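Beta-lactamase inhibitory protein BLIP-I (Streptomyces exfoliatus, PDB 3GMV) inhibits beta-lactamases, probably, as its relatives do, by docking the concave face of its antiparallel sheet onto the enzyme. Local coordinates at residues A[55-58]-A[62-65]; A[6-11]-A[69-74]; A[19-24]-A[30-35]. One frame throughout, in Å; residues are numbered along the deposited sequence.

Contact 1: A[55-58]-A[62-65]; sequences FSFT and ELWS. With TAM (tris(hydroxyethyl)aminomethane), chain B.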
ATOM      1  N   PHE A  55       4.830  -2.730  -8.530  1.00  8.81           N
ATOM      2  CA  PHE A  55       3.721  -3.222  -9.331  1.00  8.79           C
ATOM      3  C   PHE A  55       4.063  -4.623  -9.810  1.00  9.30           C
ATOM      4  O   PHE A  55       5.138  -4.836 -10.375  1.00  8.27           O
ATOM      5  CB  PHE A  55       3.554  -2.275 -10.538  1.00  8.76           C
ATOM      6  CG  PHE A  55       3.405  -0.870 -10.111  1.00  7.91           C
ATOM      7  CD1 PHE A  55       2.217  -0.454  -9.511  1.00  7.01           C
ATOM      8  CD2 PHE A  55       4.483   0.000 -10.158  1.00 10.49           C
ATOM      9  CE1 PHE A  55       2.077   0.860  -9.046  1.00 10.03           C
ATOM     10  CE2 PHE A  55       4.356   1.325  -9.714  1.00  9.70           C
ATOM     11  CZ  PHE A  55       3.161   1.769  -9.143  1.00  9.13           C
ATOM     12  N   SER A  56       3.146  -5.565  -9.622  1.00  9.44           N
ATOM     13  CA  SER A  56       3.397  -6.945 -10.059  1.00  9.18           C
ATOM     14  C   SER A  56       2.325  -7.404 -11.012  1.00  8.26           C
ATOM     15  O   SER A  56       1.177  -6.917 -10.952  1.00  8.25           O
ATOM     16  CB  SER A  56       3.497  -7.887  -8.865  1.00  9.05           C
ATOM     17  OG  SER A  56       4.649  -7.538  -8.096  1.00 12.65           O
ATOM     18  N   PHE A  57       2.715  -8.318 -11.900  1.00  8.25           N
ATOM     19  CA  PHE A  57       1.900  -8.709 -13.060  1.00  7.10           C
ATOM     20  C   PHE A  57       1.590 -10.199 -13.118  1.00  7.91           C
ATOM     21  O   PHE A  57       2.381 -11.000 -12.687  1.00  7.55           O
ATOM     22  CB  PHE A  57       2.631  -8.288 -14.331  1.00  7.29           C
ATOM     23  CG  PHE A  57       2.849  -6.812 -14.385  1.00  7.82           C
ATOM     24  CD1 PHE A  57       3.961  -6.231 -13.775  1.00  8.50           C
ATOM     25  CD2 PHE A  57       1.867  -6.001 -14.906  1.00  6.56           C
ATOM     26  CE1 PHE A  57       4.128  -4.851 -13.773  1.00 11.08           C
ATOM     27  CE2 PHE A  57       2.029  -4.612 -14.928  1.00  8.32           C
ATOM     28  CZ  PHE A  57       3.132  -4.035 -14.357  1.00  8.68           C
ATOM     29  N   THR A  58       0.434 -10.563 -13.680  1.00  8.13           N
ATOM     30  CA  THR A  58       0.105 -11.982 -13.839  1.00  9.68           C
ATOM     31  C   THR A  58       0.926 -12.578 -14.997  1.00 10.61           C
ATOM     32  O   THR A  58       1.633 -11.888 -15.740  1.00 10.64           O
ATOM     33  CB  THR A  58      -1.378 -12.171 -14.198  1.00  9.87           C
ATOM     34  OG1 THR A  58      -1.574 -11.551 -15.467  1.00 10.13           O
ATOM     35  CG2 THR A  58      -2.309 -11.517 -13.181  1.00 10.92           C
ATOM     36  N   GLU A  62      -0.680  -8.645 -16.812  1.00  9.39           N
ATOM     37  CA  GLU A  62      -1.669  -7.664 -16.330  1.00  9.48           C
ATOM     38  C   GLU A  62      -1.448  -7.357 -14.851  1.00  8.46           C
ATOM     39  O   GLU A  62      -1.170  -8.261 -14.066  1.00  6.98           O
ATOM     40  CB  GLU A  62      -3.084  -8.203 -16.529  1.00 10.38           C
ATOM     41  CG  GLU A  62      -3.422  -8.359 -18.006  1.00 10.95           C
ATOM     42  CD  GLU A  62      -4.773  -9.007 -18.265  1.00 11.58           C
ATOM     43  OE1 GLU A  62      -5.502  -9.339 -17.310  1.00 10.87           O
ATOM     44  OE2 GLU A  62      -5.124  -9.158 -19.458  1.00 12.70           O
ATOM     45  N   LEU A  63      -1.609  -6.083 -14.469  1.00  7.33           N
ATOM     46  CA  LEU A  63      -1.336  -5.667 -13.074  1.00  6.86           C
ATOM     47  C   LEU A  63      -2.329  -6.300 -12.106  1.00  7.27           C
ATOM     48  O   LEU A  63      -3.542  -6.107 -12.243  1.00  7.38           O
ATOM     49  CB  LEU A  63      -1.497  -4.127 -13.002  1.00  7.61           C
ATOM     50  CG  LEU A  63      -1.178  -3.526 -11.656  1.00  7.53           C
ATOM     51  CD1 LEU A  63       0.368  -3.606 -11.521  1.00  6.43           C
ATOM     52  CD2 LEU A  63      -1.654  -2.074 -11.518  1.00  8.59           C
ATOM     53  N   TRP A  64      -1.843  -7.041 -11.109  1.00  6.50           N
ATOM     54  CA  TRP A  64      -2.739  -7.569 -10.087  1.00  7.58           C
ATOM     55  C   TRP A  64      -2.406  -6.976  -8.714  1.00  8.19           C
ATOM     56  O   TRP A  64      -3.193  -7.111  -7.772  1.00  7.44           O
ATOM     57  CB  TRP A  64      -2.652  -9.119 -10.020  1.00  7.64           C
ATOM     58  CG  TRP A  64      -1.333  -9.615  -9.528  1.00  8.06           C
ATOM     59  CD1 TRP A  64      -0.209  -9.845 -10.285  1.00  8.74           C
ATOM     60  CD2 TRP A  64      -0.969  -9.918  -8.179  1.00  9.81           C
ATOM     61  NE1 TRP A  64       0.826 -10.263  -9.491  1.00 10.16           N
ATOM     62  CE2 TRP A  64       0.389 -10.320  -8.192  1.00 10.68           C
ATOM     63  CE3 TRP A  64      -1.653  -9.886  -6.961  1.00 10.40           C
ATOM     64  CZ2 TRP A  64       1.085 -10.675  -7.031  1.00 13.70           C
ATOM     65  CZ3 TRP A  64      -0.953 -10.266  -5.793  1.00 10.78           C
ATOM     66  CH2 TRP A  64       0.392 -10.646  -5.847  1.00 12.51           C
ATOM     67  N   SER A  65      -1.242  -6.342  -8.574  1.00  7.45           N
ATOM     68  CA  SER A  65      -0.823  -5.884  -7.249  1.00  9.57           C
ATOM     69  C   SER A  65      -0.146  -4.503  -7.307  1.00  8.71           C
ATOM     70  O   SER A  65       0.733  -4.284  -8.131  1.00  8.95           O
ATOM     71  CB  SER A  65       0.173  -6.881  -6.655  1.00 10.61           C
ATOM     72  OG  SER A  65       0.631  -6.411  -5.384  1.00 13.24           O
TER
HETATM   73  C   TAM B   1      -0.640 -14.410  -8.511  1.00 40.14           C
HETATM   74  C1  TAM B   1      -0.130 -14.442  -7.086  1.00 40.41           C
HETATM   75  C2  TAM B   1      -1.646 -15.533  -8.753  1.00 40.59           C
HETATM   76  C3  TAM B   1       0.527 -14.540  -9.468  1.00 40.10           C
HETATM   77  C4  TAM B   1      -1.238 -14.075  -6.113  1.00 39.73           C
HETATM   78  C5  TAM B   1      -2.513 -15.797  -7.524  1.00 41.39           C
HETATM   79  C6  TAM B   1       0.113 -14.205 -10.897  1.00 39.48           C
HETATM   80  N   TAM B   1      -1.286 -13.125  -8.743  1.00 40.27           N
HETATM   81  O4  TAM B   1      -0.686 -14.069  -4.783  1.00 38.68           O
HETATM   82  O5  TAM B   1      -2.309 -17.144  -7.049  1.00 43.22           O
HETATM   83  O6  TAM B   1      -1.303 -14.009 -10.972  1.00 37.15           O
HETATM   84  O   HOH W   1       3.521 -11.560  -9.685  1.00 13.64           O
HETATM   85  O   HOH W   2      -4.243 -11.676 -16.186  1.00  9.40           O
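Strands 55-57 and 63-65 pair antiparallel as the two arms of a beta hairpin, and a classic beta bulge sets Trp64 and Ser65 together against Ser56, shifting the register by one before Phe57 faces Leu63. Ser56 N donates to Ser65 O at 3.1 Å. In return, Ser56 O takes Trp64 N at 3.0 Å, nearly straight at 160°, and Ser65 N more weakly, so one carbonyl serves both bulge residues. Nearer the turn, Thr58 N reaches Glu62 O at 2.8 Å.

Phe57 and Leu63 lie on the same face of the sheet. Leu63 CD1 sits over one face of the Phe57 ring, 4.3 Å from its centroid, and also meets Phe55 CB. Helix 17-24 packs against both phenylalanines, so this side of the hairpin turns into the hydrophobic interior.

The Trp64 indole turns back across the partner strand: with chi1 at 67°, CG stands between its own backbone N and carbonyl carbon, and the CD1 edge comes up to Phe57 C in the ring plane. Ser65 CB lies over the rim of one indole face. On the opposite face the amine of tris(hydroxyethyl)aminomethane rests over the centre, in a pocket completed by Thr58 and Pro113. A water at the indole edge accepts from Trp64 NE1 and donates to Phe57 O. Glu62 OE1 bonds Trp115 NE1, and a second water, 2.8 Å from Thr58 OG1, gives Glu62 OE1 a weak bond as well.

Contact 2: A[6-11]-A[69-74]; sequences EKYEQI and EYLYKA
Tyr8, on helix 5-10, meets Leu71 and Tyr72 of the loop that follows strand 63-69. Its chi1 of -174° carries CG away from the backbone N, and the side chain heads for that loop. Along the way, CB comes within 3.8 Å of Leu71 CD1. The same methyl then settles on the ring, equally close to CG and CD1, offset toward the rim on one face; its distance to the ring centroid is 3.9 Å, a CH-pi contact. Around the ring, CD2 approaches Tyr72 OH at 3.7 Å and lies a little farther from Tyr72 CE2, while CE1 only brushes Leu71 CD1. At the tip, OH turns to a weak hydrogen bond with Asn68 ND2. Lys66 makes a cation-pi contact with this ring and also bonds Tyr8 O, tying the helix to the neighbouring strand.

One residue on, Glu9 stretches its chain beyond CG to Tyr72. Tyr72 OH lies 2.4 Å from Glu9 OE2, too short to take at face value: a hydrogen bond given by the phenol is likely, its geometry doubtful. The carboxylate and the Tyr72 ring are modelled nearly coplanar, 7° apart. Tyr72 also touches Val106 of strand 105-111.

The leucine methyl on the buried Tyr8 ring joins the N-terminal helix to the loop, with the close carboxylate-phenol approach at the exposed rim. Tyr8 also touches Phe55 of strand 52-57 and, through Lys66, strand 63-69; a helix laid on the sheet in this way is typical of the two-layer alpha/beta sandwich.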
ATOM      1  N   GLU A   6       0.372  10.731  -7.594  1.00 13.89           N
ATOM      2  CA  GLU A   6      -0.588  10.880  -8.678  1.00 14.07           C
ATOM      3  C   GLU A   6      -0.412   9.799  -9.745  1.00 12.42           C
ATOM      4  O   GLU A   6      -1.405   9.243 -10.215  1.00 12.57           O
ATOM      5  CB  GLU A   6      -0.546  12.304  -9.279  1.00 14.21           C
ATOM      6  CG  GLU A   6      -1.067  13.370  -8.311  1.00 19.00           C
ATOM      7  CD  GLU A   6      -0.150  13.625  -7.085  1.00 23.08           C
ATOM      8  OE1 GLU A   6       1.090  13.473  -7.168  1.00 21.44           O
ATOM      9  OE2 GLU A   6      -0.694  14.008  -6.018  1.00 27.42           O
ATOM     10  N   LYS A   7       0.830   9.481 -10.119  1.00 11.71           N
ATOM     11  CA  LYS A   7       1.061   8.397 -11.083  1.00 11.28           C
ATOM     12  C   LYS A   7       0.592   7.049 -10.523  1.00 10.15           C
ATOM     13  O   LYS A   7      -0.011   6.234 -11.229  1.00  9.87           O
ATOM     14  CB  LYS A   7       2.545   8.348 -11.512  1.00 11.15           C
ATOM     15  CG  LYS A   7       2.913   9.603 -12.351  1.00 13.57           C
ATOM     16  CD  LYS A   7       4.369   9.802 -12.617  1.00 16.44           C
ATOM     17  CE  LYS A   7       4.482  10.871 -13.710  1.00 20.92           C
ATOM     18  NZ  LYS A   7       4.040  10.333 -15.035  1.00 26.12           N
ATOM     19  N   TYR A   8       0.898   6.807  -9.253  1.00  9.37           N
ATOM     20  CA  TYR A   8       0.411   5.609  -8.545  1.00  9.65           C
ATOM     21  C   TYR A   8      -1.101   5.442  -8.702  1.00  9.90           C
ATOM     22  O   TYR A   8      -1.575   4.353  -8.998  1.00 10.24           O
ATOM     23  CB  TYR A   8       0.776   5.702  -7.051  1.00  8.82           C
ATOM     24  CG  TYR A   8       0.465   4.475  -6.182  1.00 10.31           C
ATOM     25  CD1 TYR A   8       1.287   3.359  -6.196  1.00  9.99           C
ATOM     26  CD2 TYR A   8      -0.630   4.476  -5.314  1.00 11.69           C
ATOM     27  CE1 TYR A   8       1.003   2.224  -5.365  1.00  9.99           C
ATOM     28  CE2 TYR A   8      -0.895   3.386  -4.473  1.00 10.29           C
ATOM     29  CZ  TYR A   8      -0.082   2.276  -4.517  1.00  9.07           C
ATOM     30  OH  TYR A   8      -0.338   1.178  -3.695  1.00  8.59           O
ATOM     31  N   GLU A   9      -1.854   6.513  -8.489  1.00  9.81           N
ATOM     32  CA  GLU A   9      -3.315   6.465  -8.621  1.00 10.40           C
ATOM     33  C   GLU A   9      -3.801   6.259 -10.063  1.00 10.80           C
ATOM     34  O   GLU A   9      -4.857   5.669 -10.269  1.00 11.21           O
ATOM     35  CB  GLU A   9      -3.944   7.721  -7.985  1.00 12.58           C
ATOM     36  CG  GLU A   9      -3.557   7.858  -6.489  1.00 13.84           C
ATOM     37  CD  GLU A   9      -3.699   9.292  -5.950  1.00 23.04           C
ATOM     38  OE1 GLU A   9      -4.253  10.164  -6.660  1.00 23.79           O
ATOM     39  OE2 GLU A   9      -3.239   9.540  -4.822  1.00 21.49           O
ATOM     40  N   GLN A  10      -3.054   6.759 -11.043  1.00  9.73           N
ATOM     41  CA  GLN A  10      -3.413   6.605 -12.448  1.00 10.38           C
ATOM     42  C   GLN A  10      -3.237   5.139 -12.874  1.00 10.72           C
ATOM     43  O   GLN A  10      -3.860   4.702 -13.848  1.00 11.38           O
ATOM     44  CB  GLN A  10      -2.512   7.494 -13.310  1.00 10.51           C
ATOM     45  CG  GLN A  10      -2.886   8.960 -13.182  1.00 12.80           C
ATOM     46  CD  GLN A  10      -1.785   9.885 -13.587  1.00 19.26           C
ATOM     47  OE1 GLN A  10      -0.937   9.540 -14.400  1.00 20.73           O
ATOM     48  NE2 GLN A  10      -1.794  11.091 -13.018  1.00 22.76           N
ATOM     49  N   ILE A  11      -2.353   4.425 -12.172  1.00  8.79           N
ATOM     50  CA  ILE A  11      -2.046   3.012 -12.470  1.00  9.18           C
ATOM     51  C   ILE A  11      -3.178   2.160 -11.898  1.00 10.28           C
ATOM     52  O   ILE A  11      -3.557   2.348 -10.739  1.00 10.60           O
ATOM     53  CB  ILE A  11      -0.672   2.618 -11.897  1.00  9.09           C
ATOM     54  CG1 ILE A  11       0.403   3.265 -12.784  1.00 10.13           C
ATOM     55  CG2 ILE A  11      -0.470   1.095 -11.909  1.00  7.80           C
ATOM     56  CD1 ILE A  11       1.798   3.403 -12.122  1.00 10.34           C
ATOM     57  N   GLU A  69       5.404   2.405  -0.107  1.00 13.62           N
ATOM     58  CA  GLU A  69       5.663   2.964   1.210  1.00 14.47           C
ATOM     59  C   GLU A  69       5.919   4.437   1.039  1.00 15.01           C
ATOM     60  O   GLU A  69       6.624   4.863   0.113  1.00 14.11           O
ATOM     61  CB  GLU A  69       6.853   2.298   1.888  1.00 14.08           C
ATOM     62  CG  GLU A  69       6.523   0.889   2.385  1.00 15.21           C
ATOM     63  CD  GLU A  69       7.661   0.306   3.181  1.00 16.93           C
ATOM     64  OE1 GLU A  69       8.562  -0.271   2.554  1.00 15.35           O
ATOM     65  OE2 GLU A  69       7.659   0.439   4.424  1.00 19.66           O
ATOM     66  N   TYR A  70       5.289   5.215   1.904  1.00 14.75           N
ATOM     67  CA  TYR A  70       5.584   6.653   2.040  1.00 15.82           C
ATOM     68  C   TYR A  70       5.018   7.567   0.971  1.00 15.19           C
ATOM     69  O   TYR A  70       5.288   8.766   1.001  1.00 15.27           O
ATOM     70  CB  TYR A  70       7.110   6.918   2.237  1.00 16.08           C
ATOM     71  CG  TYR A  70       7.822   5.936   3.147  1.00 19.80           C
ATOM     72  CD1 TYR A  70       7.252   5.542   4.357  1.00 24.72           C
ATOM     73  CD2 TYR A  70       9.051   5.394   2.794  1.00 23.13           C
ATOM     74  CE1 TYR A  70       7.883   4.630   5.181  1.00 26.68           C
ATOM     75  CE2 TYR A  70       9.700   4.473   3.626  1.00 26.32           C
ATOM     76  CZ  TYR A  70       9.102   4.106   4.818  1.00 27.11           C
ATOM     77  OH  TYR A  70       9.720   3.190   5.640  1.00 30.48           O
ATOM     78  N   LEU A  71       4.209   7.060   0.042  1.00 13.85           N
ATOM     79  CA  LEU A  71       3.612   7.947  -0.948  1.00 14.64           C
ATOM     80  C   LEU A  71       2.585   8.876  -0.326  1.00 14.84           C
ATOM     81  O   LEU A  71       2.303   9.930  -0.875  1.00 15.54           O
ATOM     82  CB  LEU A  71       2.924   7.168  -2.085  1.00 13.31           C
ATOM     83  CG  LEU A  71       3.868   6.379  -2.990  1.00 15.07           C
ATOM     84  CD1 LEU A  71       3.092   5.618  -4.060  1.00 12.84           C
ATOM     85  CD2 LEU A  71       4.905   7.343  -3.647  1.00 14.41           C
ATOM     86  N   TYR A  72       1.986   8.450   0.786  1.00 13.65           N
ATOM     87  CA  TYR A  72       0.976   9.231   1.473  1.00 13.55           C
ATOM     88  C   TYR A  72       1.345   9.389   2.945  1.00 13.27           C
ATOM     89  O   TYR A  72       1.986   8.531   3.517  1.00 13.12           O
ATOM     90  CB  TYR A  72      -0.368   8.506   1.408  1.00 13.79           C
ATOM     91  CG  TYR A  72      -0.828   8.271   0.003  1.00 13.93           C
ATOM     92  CD1 TYR A  72      -1.491   9.264  -0.694  1.00 16.01           C
ATOM     93  CD2 TYR A  72      -0.615   7.042  -0.621  1.00 16.91           C
ATOM     94  CE1 TYR A  72      -1.923   9.044  -1.992  1.00 19.40           C
ATOM     95  CE2 TYR A  72      -1.031   6.818  -1.922  1.00 16.79           C
ATOM     96  CZ  TYR A  72      -1.680   7.818  -2.596  1.00 16.81           C
ATOM     97  OH  TYR A  72      -2.095   7.615  -3.892  1.00 19.88           O
ATOM     98  N   LYS A  73       0.960  10.513   3.542  1.00 13.73           N
ATOM     99  CA  LYS A  73       1.171  10.705   4.975  1.00 14.66           C
ATOM    100  C   LYS A  73      -0.220  10.818   5.594  1.00 13.15           C
ATOM    101  O   LYS A  73      -1.119  11.423   5.022  1.00 14.08           O
ATOM    102  CB  LYS A  73       1.983  11.999   5.222  1.00 16.07           C
ATOM    103  CG  LYS A  73       3.446  11.908   4.761  1.00 20.11           C
ATOM    104  CD  LYS A  73       4.122  13.290   4.809  1.00 24.46           C
ATOM    105  CE  LYS A  73       5.440  13.280   4.042  1.00 27.97           C
ATOM    106  NZ  LYS A  73       6.284  12.141   4.502  1.00 31.39           N
ATOM    107  N   ALA A  74      -0.403  10.251   6.769  1.00 13.04           N
ATOM    108  CA  ALA A  74      -1.690  10.341   7.445  1.00 12.71           C
ATOM    109  C   ALA A  74      -2.115  11.772   7.663  1.00 13.29           C
ATOM    110  O   ALA A  74      -1.288  12.622   7.964  1.00 13.67           O
ATOM    111  CB  ALA A  74      -1.627   9.616   8.798  1.00 12.99           C
TER

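Contact 3: A[19-24]-A[30-35]; sequences EVWEIG and CDTGGV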
ATOM      1  N   GLU A  19       2.003  -0.330 -20.084  1.00  6.27           N
ATOM      2  CA  GLU A  19       1.166   0.795 -19.667  1.00  6.04           C
ATOM      3  C   GLU A  19       1.636   1.336 -18.320  1.00  5.95           C
ATOM      4  O   GLU A  19       1.723   2.548 -18.098  1.00  5.45           O
ATOM      5  CB  GLU A  19      -0.321   0.386 -19.598  1.00  6.45           C
ATOM      6  CG  GLU A  19      -0.928   0.454 -21.006  1.00  7.41           C
ATOM      7  CD  GLU A  19      -2.292  -0.204 -21.104  1.00  8.50           C
ATOM      8  OE1 GLU A  19      -2.659  -1.010 -20.230  1.00 10.08           O
ATOM      9  OE2 GLU A  19      -3.015   0.127 -22.057  1.00 10.48           O
ATOM     10  N   VAL A  20       1.899   0.428 -17.395  1.00  5.59           N
ATOM     11  CA  VAL A  20       2.352   0.836 -16.087  1.00  6.33           C
ATOM     12  C   VAL A  20       3.735   1.489 -16.130  1.00  6.91           C
ATOM     13  O   VAL A  20       3.962   2.504 -15.474  1.00  7.17           O
ATOM     14  CB  VAL A  20       2.362  -0.389 -15.123  1.00  6.75           C
ATOM     15  CG1 VAL A  20       2.979   0.035 -13.794  1.00  8.70           C
ATOM     16  CG2 VAL A  20       0.918  -0.881 -14.916  1.00  7.79           C
ATOM     17  N   TRP A  21       4.663   0.892 -16.887  1.00  7.57           N
ATOM     18  CA  TRP A  21       6.009   1.457 -17.073  1.00  8.27           C
ATOM     19  C   TRP A  21       5.916   2.903 -17.614  1.00  9.40           C
ATOM     20  O   TRP A  21       6.626   3.798 -17.124  1.00  9.58           O
ATOM     21  CB  TRP A  21       6.793   0.558 -18.040  1.00  9.37           C
ATOM     22  CG  TRP A  21       8.255   0.918 -18.253  1.00  8.74           C
ATOM     23  CD1 TRP A  21       8.775   1.582 -19.306  1.00 11.92           C
ATOM     24  CD2 TRP A  21       9.351   0.548 -17.418  1.00  9.75           C
ATOM     25  NE1 TRP A  21      10.141   1.675 -19.184  1.00 11.25           N
ATOM     26  CE2 TRP A  21      10.518   1.045 -18.024  1.00 10.04           C
ATOM     27  CE3 TRP A  21       9.457  -0.157 -16.207  1.00  8.14           C
ATOM     28  CZ2 TRP A  21      11.782   0.881 -17.459  1.00 11.13           C
ATOM     29  CZ3 TRP A  21      10.685  -0.326 -15.651  1.00  9.12           C
ATOM     30  CH2 TRP A  21      11.854   0.206 -16.271  1.00 10.06           C
ATOM     31  N   GLU A  22       5.035   3.130 -18.586  1.00  8.96           N
ATOM     32  CA  GLU A  22       4.879   4.450 -19.186  1.00 10.27           C
ATOM     33  C   GLU A  22       4.355   5.444 -18.139  1.00  9.34           C
ATOM     34  O   GLU A  22       4.906   6.542 -17.966  1.00  9.82           O
ATOM     35  CB  GLU A  22       3.961   4.390 -20.421  1.00 10.86           C
ATOM     36  CG  GLU A  22       3.518   5.794 -20.924  1.00 14.36           C
ATOM     37  CD  GLU A  22       4.613   6.558 -21.644  1.00 22.03           C
ATOM     38  OE1 GLU A  22       5.593   5.937 -22.087  1.00 24.49           O
ATOM     39  OE2 GLU A  22       4.492   7.795 -21.804  1.00 25.89           O
ATOM     40  N   ILE A  23       3.300   5.069 -17.439  1.00  9.37           N
ATOM     41  CA  ILE A  23       2.701   5.978 -16.456  1.00  9.21           C
ATOM     42  C   ILE A  23       3.688   6.264 -15.317  1.00  9.93           C
ATOM     43  O   ILE A  23       3.822   7.399 -14.862  1.00 10.55           O
ATOM     44  CB  ILE A  23       1.380   5.420 -15.893  1.00  8.99           C
ATOM     45  CG1 ILE A  23       0.293   5.470 -16.989  1.00  8.10           C
ATOM     46  CG2 ILE A  23       0.950   6.259 -14.707  1.00  9.98           C
ATOM     47  CD1 ILE A  23      -0.911   4.577 -16.647  1.00  6.77           C
ATOM     48  N   GLY A  24       4.381   5.230 -14.847  1.00  9.90           N
ATOM     49  CA  GLY A  24       5.322   5.396 -13.759  1.00 10.24           C
ATOM     50  C   GLY A  24       6.478   6.332 -14.060  1.00 11.75           C
ATOM     51  O   GLY A  24       7.092   6.846 -13.140  1.00 12.31           O
ATOM     52  N   CYS A  30      11.858   4.332 -12.990  1.00 11.75           N
ATOM     53  CA  CYS A  30      11.495   2.982 -12.563  1.00 10.71           C
ATOM     54  C   CYS A  30      12.572   1.991 -12.959  1.00 11.28           C
ATOM     55  O   CYS A  30      13.465   2.311 -13.774  1.00 12.87           O
ATOM     56  CB  CYS A  30      10.183   2.555 -13.228  1.00 10.59           C
ATOM     57  SG  CYS A  30       8.839   3.716 -12.976  1.00 10.10           S
ATOM     58  N   ASP A  31      12.505   0.799 -12.373  1.00 11.09           N
ATOM     59  CA  ASP A  31      13.404  -0.294 -12.712  1.00 11.19           C
ATOM     60  C   ASP A  31      12.656  -1.618 -12.721  1.00 10.32           C
ATOM     61  O   ASP A  31      11.628  -1.778 -12.071  1.00 10.36           O
ATOM     62  CB  ASP A  31      14.525  -0.386 -11.671  1.00 11.85           C
ATOM     63  CG  ASP A  31      15.456   0.799 -11.728  1.00 17.09           C
ATOM     64  OD1 ASP A  31      16.306   0.836 -12.630  1.00 22.25           O
ATOM     65  OD2 ASP A  31      15.369   1.667 -10.844  1.00 22.58           O
ATOM     66  N   THR A  32      13.178  -2.563 -13.484  1.00  9.32           N
ATOM     67  CA  THR A  32      12.672  -3.913 -13.490  1.00 10.28           C
ATOM     68  C   THR A  32      13.908  -4.842 -13.497  1.00 10.31           C
ATOM     69  O   THR A  32      15.046  -4.379 -13.696  1.00  9.46           O
ATOM     70  CB  THR A  32      11.746  -4.188 -14.716  1.00  9.97           C
ATOM     71  OG1 THR A  32      11.261  -5.536 -14.659  1.00 11.58           O
ATOM     72  CG2 THR A  32      12.494  -4.007 -16.006  1.00 11.35           C
ATOM     73  N   GLY A  33      13.684  -6.130 -13.225  1.00 10.93           N
ATOM     74  CA  GLY A  33      14.781  -7.098 -13.200  1.00 11.95           C
ATOM     75  C   GLY A  33      15.691  -7.018 -11.980  1.00 13.15           C
ATOM     76  O   GLY A  33      15.377  -6.382 -10.957  1.00 12.29           O
ATOM     77  N   GLY A  34      16.854  -7.650 -12.076  1.00 12.35           N
ATOM     78  CA  GLY A  34      17.627  -7.855 -10.852  1.00 13.92           C
ATOM     79  C   GLY A  34      16.720  -8.420  -9.768  1.00 13.94           C
ATOM     80  O   GLY A  34      15.877  -9.265 -10.013  1.00 15.57           O
ATOM     81  N   VAL A  35      16.883  -7.955  -8.536  1.00 15.36           N
ATOM     82  CA  VAL A  35      16.059  -8.447  -7.435  1.00 15.15           C
ATOM     83  C   VAL A  35      14.559  -8.120  -7.562  1.00 14.99           C
ATOM     84  O   VAL A  35      13.733  -8.721  -6.886  1.00 15.14           O
ATOM     85  CB  VAL A  35      16.596  -7.900  -6.079  1.00 16.10           C
ATOM     86  CG1 VAL A  35      17.968  -8.432  -5.825  1.00 18.41           C
ATOM     87  CG2 VAL A  35      16.614  -6.389  -6.118  1.00 17.36           C
TER
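The Trp21 indole has Cys30 above the face of its six-membered ring, and Asp31 C in plane at its edge. Cys30 CB is 4.2 Å from the centroid of that ring, an off-centre CH-pi contact. The sulfur is more distant, 5.4 Å from the same centroid, yet still above the face, a loose sulfur-aromatic contact. CZ3 does much of the touching: it lies 3.8 Å from Cys30 CB, meets Asp31 C at the edge and reaches Thr32 CB at 4.1 Å. Next to it, CH2 approaches Cys30 O. Trp21 gets there because CG stands opposite the backbone N (chi1 -175°), swinging the indole off helix 17-24 and across the short strand 30-31.

Cys30 SG also lies 3.6 Å from Gly24 O. The sulfur is half of the disulfide to Cys42 of strand 40-43, and two residues along from Cys30, Thr32 OG1 bonds Ser39 O. Ile40 touches both Trp21 and Cys30. Helix laid over the edge of an antiparallel sheet, with a disulfide tying the outermost strand to its neighbour, fits the two-layer alpha/beta sandwich.

How the contacts relate
Two helices that follow each other in the chain, 5-10 and 17-24, bring the three contacts together. Contact 1 belongs to the sheet and is held mainly by backbone hydrogen bonds, whereas contacts 2 and 3 bring a helix against other parts through side chains. The helical segments 6-11 and 19-24 pack through Ile11 and Val20 on the hairpin of contact 1, while the Trp21-Cys30 pair lies farther out. Between the helices, Lys7 NZ probably bonds Ile23 O. Contact 2 lies nearest the chain's centre but has a polar rim; contact 3 is the most peripheral, while contact 1 presents its indole to a bound ligand.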